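Local coordinates for siderophore biosynthesis lipase/esterase, putative (Aspergillus fumigatus, PDB 6GUP), which hydrolyses the ester bonds of the siderophore fusarinine C, a step in fungal iron scavenging, but leaves triacetylfusarinine C intact, at residues Glu241-Phe252 and Asp255-Phe265. Sequence-based numbering, arbitrary orientation.
Sequences ESPESPSEDDLF and DLSDEQLGKTF
A capping box at the start of helix 258-262 of this alpha/beta-hydrolase orients the Gln260 side chain, which lies against the turn 242-245. Gln260 N donates to Ser257 OG at 3.2 Å. In return Ser257 N donates to Gln260 OE1 at 2.9 Å, from above the carbonyl plane, 37° out of it. The Gln260 chain runs extended beyond CG (chi2 156°), which carries the amide out to the turn. Its NE2 faces the backbone carbonyls there. NE2 gives a weak hydrogen bond to Ser242 O at 3.3 Å. Pro243 O lies closer to NE2, yet the N-H is turned too far from it for a hydrogen bond. The amide also lies against Pro246, whose CD is 3.6 Å from Gln260 CD.

Leu256 fills the middle of the contact. Its CD2 packs on Pro246 CG at 3.8 Å, while CD1 lies against the carbonyls of Asp250 and Leu251. Farther along, Leu251 CD2 touches Thr264 CG2 at 3.6 Å. A water joins Leu251 O to Thr264 OG1. Phe265 CZ reaches the edge of the Phe252 ring, 4.0 Å from CE1. One face of the Phe252 ring is covered by Leu251 CB. Trp302 of helix 295-307 meets both phenylalanines.

At the other end, Glu241 OE2 and Asp255 OD2 approach to 3.4 Å, their carboxylate planes 52° apart. Arg169 of helix 168-178 forms a salt bridge with Asp255 OD1 and also touches Glu241. Its charge probably offsets the repulsion between the acids. Ser257 thus caps the helix. Beside the apolar cluster round Leu256, the buried Gln260 amide ties only weakly to the poorly ordered residues 242-244.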
# COMPACT_ATOMS: atom_id res chain seq x y z
N GLU A 241 -22.33 -16.19 -13.50
CA GLU A 241 -21.32 -17.16 -13.91
C GLU A 241 -21.92 -17.98 -15.03
O GLU A 241 -23.07 -18.43 -14.93
CB GLU A 241 -20.92 -18.07 -12.75
CG GLU A 241 -22.05 -18.91 -12.15
CD GLU A 241 -22.23 -20.30 -12.74
OE1 GLU A 241 -21.27 -20.87 -13.32
OE2 GLU A 241 -23.35 -20.85 -12.62
N SER A 242 -21.18 -18.16 -16.12
CA SER A 242 -21.67 -19.00 -17.18
C SER A 242 -21.32 -20.45 -16.84
O SER A 242 -20.18 -20.73 -16.47
CB SER A 242 -21.10 -18.58 -18.53
OG SER A 242 -19.81 -19.08 -18.79
N PRO A 243 -22.31 -21.36 -16.95
CA PRO A 243 -22.02 -22.79 -16.83
C PRO A 243 -20.85 -23.28 -17.70
O PRO A 243 -20.13 -24.19 -17.28
CB PRO A 243 -23.33 -23.44 -17.26
CG PRO A 243 -24.37 -22.48 -16.81
CD PRO A 243 -23.76 -21.11 -16.95
N GLU A 244 -20.66 -22.67 -18.87
CA GLU A 244 -19.47 -22.93 -19.69
C GLU A 244 -18.19 -22.28 -19.13
O GLU A 244 -17.14 -22.92 -19.15
CB GLU A 244 -19.70 -22.52 -21.16
CG GLU A 244 -20.26 -23.63 -22.05
CD GLU A 244 -21.54 -24.24 -21.51
OE1 GLU A 244 -21.75 -25.46 -21.73
OE2 GLU A 244 -22.35 -23.52 -20.88
N SER A 245 -18.27 -21.04 -18.63
CA SER A 245 -17.10 -20.35 -18.04
C SER A 245 -17.35 -19.15 -17.08
O SER A 245 -18.17 -18.27 -17.38
CB SER A 245 -16.15 -19.91 -19.17
OG SER A 245 -15.15 -19.01 -18.70
N PRO A 246 -16.63 -19.10 -15.94
CA PRO A 246 -16.64 -18.00 -14.95
C PRO A 246 -15.62 -16.88 -15.21
O PRO A 246 -14.85 -16.94 -16.16
CB PRO A 246 -16.28 -18.72 -13.66
CG PRO A 246 -15.34 -19.78 -14.10
CD PRO A 246 -15.94 -20.28 -15.38
N SER A 247 -15.64 -15.87 -14.33
CA SER A 247 -14.70 -14.74 -14.40
C SER A 247 -13.33 -15.09 -13.82
O SER A 247 -13.13 -16.17 -13.26
CB SER A 247 -15.28 -13.53 -13.65
OG SER A 247 -15.29 -13.73 -12.25
N GLU A 248 -12.38 -14.16 -13.97
CA GLU A 248 -11.01 -14.31 -13.46
C GLU A 248 -10.96 -14.55 -11.95
O GLU A 248 -10.20 -15.40 -11.48
CB GLU A 248 -10.18 -13.07 -13.82
CG GLU A 248 -8.75 -13.06 -13.29
CD GLU A 248 -8.02 -11.78 -13.61
OE1 GLU A 248 -8.40 -10.73 -13.06
OE2 GLU A 248 -7.04 -11.83 -14.38
N ASP A 249 -11.77 -13.79 -11.21
CA ASP A 249 -11.82 -13.89 -9.75
C ASP A 249 -12.49 -15.17 -9.27
O ASP A 249 -12.09 -15.73 -8.25
CB ASP A 249 -12.58 -12.69 -9.15
CG ASP A 249 -11.91 -11.36 -9.45
OD1 ASP A 249 -10.66 -11.30 -9.47
OD2 ASP A 249 -12.64 -10.37 -9.66
N ASP A 250 -13.49 -15.64 -10.01
CA ASP A 250 -14.33 -16.76 -9.59
C ASP A 250 -13.63 -18.11 -9.79
O ASP A 250 -13.97 -18.88 -10.70
CB ASP A 250 -15.69 -16.69 -10.31
CG ASP A 250 -16.73 -17.61 -9.70
OD1 ASP A 250 -16.60 -17.96 -8.51
OD2 ASP A 250 -17.69 -17.97 -10.42
N LEU A 251 -12.66 -18.38 -8.93
CA LEU A 251 -11.89 -19.63 -8.94
C LEU A 251 -12.45 -20.66 -7.95
O LEU A 251 -12.28 -21.86 -8.16
CB LEU A 251 -10.42 -19.35 -8.60
CG LEU A 251 -9.64 -18.47 -9.58
CD1 LEU A 251 -8.34 -17.99 -8.96
CD2 LEU A 251 -9.37 -19.21 -10.88
N PHE A 252 -13.11 -20.19 -6.89
CA PHE A 252 -13.45 -21.03 -5.73
C PHE A 252 -14.95 -21.24 -5.49
O PHE A 252 -15.34 -21.69 -4.40
CB PHE A 252 -12.80 -20.43 -4.47
CG PHE A 252 -11.32 -20.17 -4.62
CD1 PHE A 252 -10.46 -21.21 -4.97
CD2 PHE A 252 -10.78 -18.90 -4.40
CE1 PHE A 252 -9.09 -20.99 -5.10
CE2 PHE A 252 -9.42 -18.68 -4.53
CZ PHE A 252 -8.57 -19.72 -4.88
N ASP A 255 -20.23 -24.32 -7.37
CA ASP A 255 -21.00 -24.82 -8.52
C ASP A 255 -20.23 -24.80 -9.86
O ASP A 255 -20.84 -24.97 -10.92
CB ASP A 255 -22.35 -24.07 -8.64
CG ASP A 255 -22.18 -22.59 -8.95
OD1 ASP A 255 -21.10 -22.02 -8.69
OD2 ASP A 255 -23.16 -21.98 -9.43
N LEU A 256 -18.91 -24.61 -9.81
CA LEU A 256 -18.07 -24.73 -11.00
C LEU A 256 -17.98 -26.20 -11.41
O LEU A 256 -17.90 -27.08 -10.55
CB LEU A 256 -16.66 -24.18 -10.76
CG LEU A 256 -16.51 -22.70 -10.40
CD1 LEU A 256 -15.04 -22.35 -10.27
CD2 LEU A 256 -17.18 -21.79 -11.42
N SER A 257 -17.99 -26.44 -12.72
CA SER A 257 -17.92 -27.81 -13.25
C SER A 257 -16.52 -28.39 -13.13
O SER A 257 -15.55 -27.66 -12.91
CB SER A 257 -18.35 -27.82 -14.72
OG SER A 257 -17.43 -27.12 -15.53
N ASP A 258 -16.43 -29.71 -13.28
CA ASP A 258 -15.14 -30.41 -13.31
C ASP A 258 -14.27 -29.99 -14.51
O ASP A 258 -13.04 -30.02 -14.41
CB ASP A 258 -15.34 -31.93 -13.31
CG ASP A 258 -15.81 -32.46 -11.96
OD1 ASP A 258 -15.29 -32.03 -10.91
OD2 ASP A 258 -16.71 -33.33 -11.95
N GLU A 259 -14.91 -29.62 -15.61
CA GLU A 259 -14.20 -29.04 -16.76
C GLU A 259 -13.50 -27.74 -16.37
O GLU A 259 -12.34 -27.53 -16.71
CB GLU A 259 -15.15 -28.78 -17.94
CG GLU A 259 -14.44 -28.73 -19.29
CD GLU A 259 -15.05 -27.73 -20.26
OE1 GLU A 259 -16.28 -27.77 -20.46
OE2 GLU A 259 -14.29 -26.92 -20.82
N GLN A 260 -14.22 -26.87 -15.66
CA GLN A 260 -13.69 -25.58 -15.21
C GLN A 260 -12.58 -25.71 -14.16
O GLN A 260 -11.59 -24.98 -14.21
CB GLN A 260 -14.81 -24.68 -14.68
CG GLN A 260 -15.70 -24.13 -15.79
CD GLN A 260 -17.09 -23.74 -15.34
OE1 GLN A 260 -17.51 -24.03 -14.22
NE2 GLN A 260 -17.83 -23.08 -16.22
N LEU A 261 -12.74 -26.64 -13.22
CA LEU A 261 -11.70 -26.95 -12.23
C LEU A 261 -10.44 -27.54 -12.89
O LEU A 261 -9.33 -27.33 -12.39
CB LEU A 261 -12.22 -27.90 -11.15
CG LEU A 261 -13.34 -27.38 -10.25
CD1 LEU A 261 -13.87 -28.50 -9.36
CD2 LEU A 261 -12.88 -26.20 -9.40
N GLY A 262 -10.62 -28.27 -13.99
CA GLY A 262 -9.51 -28.76 -14.81
C GLY A 262 -8.66 -27.66 -15.44
O GLY A 262 -7.47 -27.85 -15.67
N LYS A 263 -9.28 -26.51 -15.72
CA LYS A 263 -8.59 -25.34 -16.27
C LYS A 263 -7.76 -24.56 -15.24
O LYS A 263 -6.90 -23.77 -15.63
CB LYS A 263 -9.58 -24.38 -16.93
CG LYS A 263 -10.45 -25.03 -18.00
CD LYS A 263 -10.87 -24.05 -19.08
CE LYS A 263 -11.87 -24.70 -20.03
NZ LYS A 263 -11.85 -24.06 -21.38
N THR A 264 -8.03 -24.77 -13.94
CA THR A 264 -7.33 -24.05 -12.87
C THR A 264 -6.53 -25.01 -11.99
O THR A 264 -5.30 -25.09 -12.13
CB THR A 264 -8.33 -23.23 -12.03
OG1 THR A 264 -9.35 -24.09 -11.50
CG2 THR A 264 -8.98 -22.15 -12.89
N PHE A 265 -7.20 -25.75 -11.10
CA PHE A 265 -6.53 -26.74 -10.25
C PHE A 265 -5.84 -27.83 -11.08
O PHE A 265 -4.73 -28.25 -10.77
CB PHE A 265 -7.51 -27.40 -9.27
CG PHE A 265 -7.95 -26.50 -8.16
CD1 PHE A 265 -7.20 -26.40 -6.99
CD2 PHE A 265 -9.13 -25.77 -8.26
CE1 PHE A 265 -7.61 -25.58 -5.95
CE2 PHE A 265 -9.55 -24.94 -7.22
CZ PHE A 265 -8.79 -24.85 -6.07
O HOH W 1 -11.59 -22.80 -10.60